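Local atomic coordinates of alpha-1,2-mannosyltransferase (Ktr4), putative (Neosartorya fumigata, PDB entry 7BOP), a protein that is a putative fungal mannosyltransferase of the GT-A clan that holds guanosine-5'-diphosphate and a manganese ion in its pocket. Residues V207-T221 / A328-Y341. Sequence-based numbering, arbitrary orientation.
Sequences VFRFMEDRNLTYGFT and ADAAKVHWFRDIGY
Phe336 drives its ring in between strand 218-220 and helix 207-213. Its CZ meets Phe210 CD2 at 3.8 Å, Met211 SD comes to its edge in a Met-aromatic contact, and Phe336 CD2 lies 3.7 Å from Gly219 CA, where the lack of a side chain makes room for the ring. Phe210 also reaches His334: its CE2 sits over one imidazole face, 3.6 Å from His334 CD2, with the two planes at 56°. His334 ND1 is hydrogen-bonded to O of the C-terminal residue His386. On the opposite face, with Tyr218 and Val333, Phe220 CG is held between backbone N and carbonyl carbon (chi1 74°), which lays the ring over Trp335 CA in a CH-pi contact. Trp335 NE1 then donates to Thr221 O at 3.1 Å, from above the carbonyl plane. The other end is looser and wetter. There the bent Lys332 chain runs past Asn215 O to bring NZ within 3.1 Å of Arg214 O, within the Schellman motif that ends the helix, and a water joins Thr217 OG1 to Asp329 N. Between these ends, backbone hydrogen bonds join strands 218-220 and 333-335 in parallel, with helix 207-213 packed on the Gly219-His334 face, within the mixed beta-sheet of this GT-A-type fold.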
loop_
_atom_site.group_PDB
_atom_site.type_symbol
_atom_site.label_atom_id
_atom_site.label_comp_id
_atom_site.label_asym_id
_atom_site.label_seq_id
_atom_site.Cartn_x
_atom_site.Cartn_y
_atom_site.Cartn_z
ATOM N N VAL A 207 15.320 3.677 -5.010
ATOM C CA VAL A 207 14.081 3.018 -5.456
ATOM C C VAL A 207 13.177 3.983 -6.202
ATOM O O VAL A 207 12.450 3.577 -7.102
ATOM C CB VAL A 207 13.292 2.343 -4.306
ATOM C CG1 VAL A 207 14.156 1.309 -3.593
ATOM C CG2 VAL A 207 12.727 3.360 -3.327
ATOM N N PHE A 208 13.231 5.263 -5.842
ATOM C CA PHE A 208 12.403 6.260 -6.510
ATOM C C PHE A 208 12.830 6.473 -7.955
ATOM O O PHE A 208 11.988 6.498 -8.856
ATOM C CB PHE A 208 12.411 7.592 -5.753
ATOM C CG PHE A 208 11.676 7.564 -4.448
ATOM C CD1 PHE A 208 10.330 7.185 -4.389
ATOM C CD2 PHE A 208 12.301 7.976 -3.273
ATOM C CE1 PHE A 208 9.638 7.199 -3.185
ATOM C CE2 PHE A 208 11.605 7.990 -2.064
ATOM C CZ PHE A 208 10.270 7.607 -2.022
ATOM N N ARG A 209 14.131 6.593 -8.188
ATOM C CA ARG A 209 14.637 6.749 -9.549
ATOM C C ARG A 209 14.603 5.440 -10.330
ATOM O O ARG A 209 14.500 5.460 -11.550
ATOM C CB ARG A 209 16.025 7.370 -9.541
ATOM C CG ARG A 209 15.986 8.774 -8.955
ATOM C CD ARG A 209 17.290 9.517 -9.165
ATOM N NE ARG A 209 17.511 9.858 -10.574
ATOM C CZ ARG A 209 18.574 10.527 -11.044
ATOM N NH1 ARG A 209 19.544 10.935 -10.224
ATOM N NH2 ARG A 209 18.667 10.779 -12.347
ATOM N N PHE A 210 14.652 4.309 -9.629
ATOM C CA PHE A 210 14.331 3.021 -10.256
ATOM C C PHE A 210 12.935 3.091 -10.884
ATOM O O PHE A 210 12.775 2.768 -12.061
ATOM C CB PHE A 210 14.458 1.864 -9.246
ATOM C CG PHE A 210 13.788 0.597 -9.692
ATOM C CD1 PHE A 210 14.413 -0.247 -10.595
ATOM C CD2 PHE A 210 12.518 0.270 -9.232
ATOM C CE1 PHE A 210 13.788 -1.419 -11.026
ATOM C CE2 PHE A 210 11.892 -0.901 -9.649
ATOM C CZ PHE A 210 12.527 -1.744 -10.550
ATOM N N MET A 211 11.954 3.569 -10.114
ATOM C CA MET A 211 10.571 3.738 -10.591
ATOM C C MET A 211 10.511 4.727 -11.759
ATOM O O MET A 211 9.911 4.445 -12.799
ATOM C CB MET A 211 9.639 4.264 -9.497
ATOM C CG MET A 211 9.506 3.400 -8.250
ATOM S SD MET A 211 8.428 1.995 -8.467
ATOM C CE MET A 211 6.822 2.765 -8.625
ATOM N N GLU A 212 11.130 5.888 -11.566
ATOM C CA GLU A 212 11.070 6.955 -12.557
ATOM C C GLU A 212 11.699 6.586 -13.895
ATOM O O GLU A 212 11.096 6.834 -14.938
ATOM C CB GLU A 212 11.702 8.233 -12.009
ATOM C CG GLU A 212 11.540 9.414 -12.946
ATOM C CD GLU A 212 11.830 10.737 -12.281
ATOM O OE1 GLU A 212 11.102 11.702 -12.580
ATOM O OE2 GLU A 212 12.772 10.815 -11.478
ATOM N N ASP A 213 12.878 5.979 -13.865
ATOM C CA ASP A 213 13.590 5.612 -15.093
ATOM C C ASP A 213 12.855 4.561 -15.895
ATOM O O ASP A 213 13.041 4.491 -17.104
ATOM C CB ASP A 213 14.996 5.079 -14.796
ATOM C CG ASP A 213 15.924 6.143 -14.238
ATOM O OD1 ASP A 213 15.558 7.329 -14.294
ATOM O OD2 ASP A 213 16.998 5.772 -13.722
ATOM N N ARG A 214 12.030 3.746 -15.227
ATOM C CA ARG A 214 11.232 2.717 -15.915
ATOM C C ARG A 214 9.749 3.085 -16.092
ATOM O O ARG A 214 8.947 2.246 -16.514
ATOM C CB ARG A 214 11.384 1.400 -15.152
ATOM C CG ARG A 214 12.770 0.814 -15.269
ATOM C CD ARG A 214 13.095 -0.132 -14.126
ATOM N NE ARG A 214 14.501 -0.513 -14.158
ATOM C CZ ARG A 214 15.514 0.269 -13.777
ATOM N NH1 ARG A 214 15.297 1.496 -13.301
ATOM N NH2 ARG A 214 16.760 -0.194 -13.852
ATOM N N ASN A 215 9.395 4.332 -15.786
ATOM C CA ASN A 215 8.015 4.830 -15.822
ATOM C C ASN A 215 7.035 3.938 -15.046
ATOM O O ASN A 215 5.904 3.692 -15.487
ATOM C CB ASN A 215 7.572 5.037 -17.273
ATOM C CG ASN A 215 8.420 6.078 -17.979
ATOM O OD1 ASN A 215 8.484 7.221 -17.543
ATOM N ND2 ASN A 215 9.074 5.691 -19.048
ATOM N N LEU A 216 7.477 3.463 -13.885
ATOM C CA LEU A 216 6.648 2.590 -13.073
ATOM C C LEU A 216 5.611 3.385 -12.301
ATOM O O LEU A 216 5.827 4.541 -11.911
ATOM C CB LEU A 216 7.497 1.725 -12.140
ATOM C CG LEU A 216 8.532 0.836 -12.835
ATOM C CD1 LEU A 216 9.250 -0.032 -11.815
ATOM C CD2 LEU A 216 7.953 -0.033 -13.946
ATOM N N THR A 217 4.466 2.739 -12.092
ATOM C CA THR A 217 3.315 3.340 -11.468
ATOM C C THR A 217 3.241 2.994 -9.987
ATOM O O THR A 217 2.843 3.826 -9.186
ATOM C CB THR A 217 2.032 2.877 -12.194
ATOM O OG1 THR A 217 2.117 3.275 -13.561
ATOM C CG2 THR A 217 0.782 3.445 -11.573
ATOM N N TYR A 218 3.606 1.769 -9.621
ATOM C CA TYR A 218 3.328 1.284 -8.272
ATOM C C TYR A 218 4.192 0.108 -7.926
ATOM O O TYR A 218 4.490 -0.723 -8.784
ATOM C CB TYR A 218 1.863 0.872 -8.204
ATOM C CG TYR A 218 1.297 0.528 -6.855
ATOM C CD1 TYR A 218 0.756 1.511 -6.035
ATOM C CD2 TYR A 218 1.218 -0.801 -6.433
ATOM C CE1 TYR A 218 0.168 1.188 -4.826
ATOM C CE2 TYR A 218 0.631 -1.139 -5.223
ATOM C CZ TYR A 218 0.110 -0.150 -4.419
ATOM O OH TYR A 218 -0.477 -0.505 -3.221
ATOM N N GLY A 219 4.592 0.046 -6.664
ATOM C CA GLY A 219 5.361 -1.054 -6.137
ATOM C C GLY A 219 4.771 -1.577 -4.842
ATOM O O GLY A 219 4.328 -0.794 -3.995
ATOM N N PHE A 220 4.779 -2.902 -4.700
ATOM C CA PHE A 220 4.251 -3.588 -3.517
ATOM C C PHE A 220 5.214 -4.662 -3.012
ATOM O O PHE A 220 6.121 -5.074 -3.724
ATOM C CB PHE A 220 2.895 -4.224 -3.850
ATOM C CG PHE A 220 2.984 -5.449 -4.715
ATOM C CD1 PHE A 220 3.123 -5.335 -6.091
ATOM C CD2 PHE A 220 2.911 -6.727 -4.157
ATOM C CE1 PHE A 220 3.196 -6.458 -6.901
ATOM C CE2 PHE A 220 2.996 -7.861 -4.962
ATOM C CZ PHE A 220 3.139 -7.726 -6.338
ATOM N N THR A 221 4.994 -5.123 -1.785
ATOM C CA THR A 221 5.732 -6.274 -1.239
ATOM C C THR A 221 4.864 -7.489 -0.916
ATOM O O THR A 221 5.346 -8.604 -1.033
ATOM C CB THR A 221 6.492 -5.903 0.049
ATOM O OG1 THR A 221 5.596 -5.240 0.939
ATOM C CG2 THR A 221 7.665 -4.983 -0.267
ATOM N N ALA A 328 -4.284 1.212 -14.739
ATOM C CA ALA A 328 -2.849 1.246 -14.971
ATOM C C ALA A 328 -2.434 0.210 -16.004
ATOM O O ALA A 328 -3.216 -0.663 -16.388
ATOM C CB ALA A 328 -2.091 1.035 -13.665
ATOM N N ASP A 329 -1.195 0.345 -16.459
ATOM C CA ASP A 329 -0.512 -0.654 -17.256
ATOM C C ASP A 329 0.115 -1.641 -16.275
ATOM O O ASP A 329 1.017 -1.273 -15.519
ATOM C CB ASP A 329 0.552 0.069 -18.096
ATOM C CG ASP A 329 1.348 -0.843 -18.998
ATOM O OD1 ASP A 329 1.248 -2.091 -18.946
ATOM O OD2 ASP A 329 2.133 -0.268 -19.785
ATOM N N ALA A 330 -0.332 -2.896 -16.301
ATOM C CA ALA A 330 0.168 -3.919 -15.370
ATOM C C ALA A 330 1.681 -4.131 -15.453
ATOM O O ALA A 330 2.304 -4.509 -14.463
ATOM C CB ALA A 330 -0.561 -5.242 -15.581
ATOM N N ALA A 331 2.270 -3.855 -16.622
ATOM C CA ALA A 331 3.724 -3.910 -16.791
ATOM C C ALA A 331 4.436 -2.858 -15.959
ATOM O O ALA A 331 5.609 -3.017 -15.686
ATOM C CB ALA A 331 4.116 -3.748 -18.255
ATOM N N LYS A 332 3.731 -1.799 -15.565
ATOM C CA LYS A 332 4.293 -0.726 -14.732
ATOM C C LYS A 332 4.024 -0.897 -13.236
ATOM O O LYS A 332 4.260 0.033 -12.459
ATOM C CB LYS A 332 3.759 0.632 -15.196
ATOM C CG LYS A 332 3.997 0.953 -16.662
ATOM C CD LYS A 332 5.455 0.809 -17.034
ATOM C CE LYS A 332 5.805 1.576 -18.304
ATOM N NZ LYS A 332 7.160 1.162 -18.766
ATOM N N VAL A 333 3.533 -2.072 -12.836
ATOM C CA VAL A 333 3.366 -2.425 -11.424
ATOM C C VAL A 333 4.457 -3.431 -11.096
ATOM O O VAL A 333 4.680 -4.377 -11.861
ATOM C CB VAL A 333 1.958 -3.000 -11.143
ATOM C CG1 VAL A 333 1.831 -3.456 -9.685
ATOM C CG2 VAL A 333 0.899 -1.960 -11.470
ATOM N N HIS A 334 5.145 -3.226 -9.976
ATOM C CA HIS A 334 6.359 -3.975 -9.668
ATOM C C HIS A 334 6.300 -4.606 -8.278
ATOM O O HIS A 334 5.903 -3.961 -7.307
ATOM C CB HIS A 334 7.578 -3.042 -9.777
ATOM C CG HIS A 334 8.868 -3.659 -9.328
ATOM N ND1 HIS A 334 9.465 -4.711 -9.986
ATOM C CD2 HIS A 334 9.694 -3.346 -8.301
ATOM C CE1 HIS A 334 10.593 -5.030 -9.380
ATOM N NE2 HIS A 334 10.751 -4.217 -8.351
ATOM N N TRP A 335 6.665 -5.879 -8.201
ATOM C CA TRP A 335 6.859 -6.548 -6.904
ATOM C C TRP A 335 8.274 -6.263 -6.407
ATOM O O TRP A 335 9.248 -6.752 -6.982
ATOM C CB TRP A 335 6.660 -8.051 -7.049
ATOM C CG TRP A 335 6.850 -8.832 -5.785
ATOM C CD1 TRP A 335 6.520 -8.448 -4.527
ATOM C CD2 TRP A 335 7.375 -10.154 -5.674
ATOM N NE1 TRP A 335 6.828 -9.437 -3.628
ATOM C CE2 TRP A 335 7.346 -10.502 -4.306
ATOM C CE3 TRP A 335 7.869 -11.084 -6.600
ATOM C CZ2 TRP A 335 7.806 -11.729 -3.838
ATOM C CZ3 TRP A 335 8.329 -12.305 -6.132
ATOM C CH2 TRP A 335 8.295 -12.617 -4.765
ATOM N N PHE A 336 8.379 -5.491 -5.332
ATOM C CA PHE A 336 9.666 -5.197 -4.694
ATOM C C PHE A 336 10.062 -6.378 -3.819
ATOM O O PHE A 336 10.114 -6.277 -2.599
ATOM C CB PHE A 336 9.597 -3.899 -3.865
ATOM C CG PHE A 336 9.868 -2.663 -4.656
ATOM C CD1 PHE A 336 11.163 -2.360 -5.059
ATOM C CD2 PHE A 336 8.842 -1.811 -5.014
ATOM C CE1 PHE A 336 11.425 -1.201 -5.790
ATOM C CE2 PHE A 336 9.100 -0.663 -5.753
ATOM C CZ PHE A 336 10.387 -0.364 -6.138
ATOM N N ARG A 337 10.380 -7.492 -4.465
ATOM C CA ARG A 337 10.738 -8.722 -3.772
ATOM C C ARG A 337 11.982 -8.562 -2.904
ATOM O O ARG A 337 12.098 -9.225 -1.880
ATOM C CB ARG A 337 10.944 -9.870 -4.761
ATOM C CG ARG A 337 12.121 -9.722 -5.722
ATOM C CD ARG A 337 11.768 -10.278 -7.094
ATOM N NE ARG A 337 11.931 -11.700 -7.154
ATOM C CZ ARG A 337 11.377 -12.528 -8.045
ATOM N NH1 ARG A 337 10.541 -12.137 -9.015
ATOM N NH2 ARG A 337 11.671 -13.804 -7.929
ATOM N N ASP A 338 12.873 -7.655 -3.302
ATOM C CA ASP A 338 14.124 -7.394 -2.585
ATOM C C ASP A 338 14.018 -6.482 -1.366
ATOM O O ASP A 338 15.014 -6.312 -0.652
ATOM C CB ASP A 338 15.195 -6.849 -3.549
ATOM C CG ASP A 338 14.753 -5.588 -4.301
ATOM O OD1 ASP A 338 13.558 -5.475 -4.661
ATOM O OD2 ASP A 338 15.609 -4.723 -4.564
ATOM N N ILE A 339 12.845 -5.893 -1.113
ATOM C CA ILE A 339 12.618 -5.113 0.109
ATOM C C ILE A 339 11.996 -6.033 1.154
ATOM O O ILE A 339 10.803 -6.336 1.101
ATOM C CB ILE A 339 11.743 -3.872 -0.129
ATOM C CG1 ILE A 339 12.406 -2.964 -1.170
ATOM C CG2 ILE A 339 11.527 -3.122 1.184
ATOM C CD1 ILE A 339 11.590 -1.743 -1.551
ATOM N N GLY A 340 12.828 -6.483 2.090
ATOM C CA GLY A 340 12.386 -7.293 3.204
ATOM C C GLY A 340 11.475 -6.474 4.093
ATOM O O GLY A 340 11.839 -5.369 4.505
ATOM N N TYR A 341 10.293 -7.009 4.388
ATOM C CA TYR A 341 9.232 -6.227 5.011
ATOM C C TYR A 341 8.335 -7.057 5.912
ATOM O O TYR A 341 8.075 -8.220 5.620
ATOM C CB TYR A 341 8.397 -5.548 3.915
ATOM C CG TYR A 341 7.298 -4.647 4.441
ATOM C CD1 TYR A 341 7.581 -3.368 4.922
ATOM C CD2 TYR A 341 5.979 -5.080 4.480
ATOM C CE1 TYR A 341 6.575 -2.548 5.402
ATOM C CE2 TYR A 341 4.972 -4.266 4.969
ATOM C CZ TYR A 341 5.273 -2.997 5.423
ATOM O OH TYR A 341 4.265 -2.195 5.900
HETATM O O HOH W 1 0.342 2.594 -15.565
#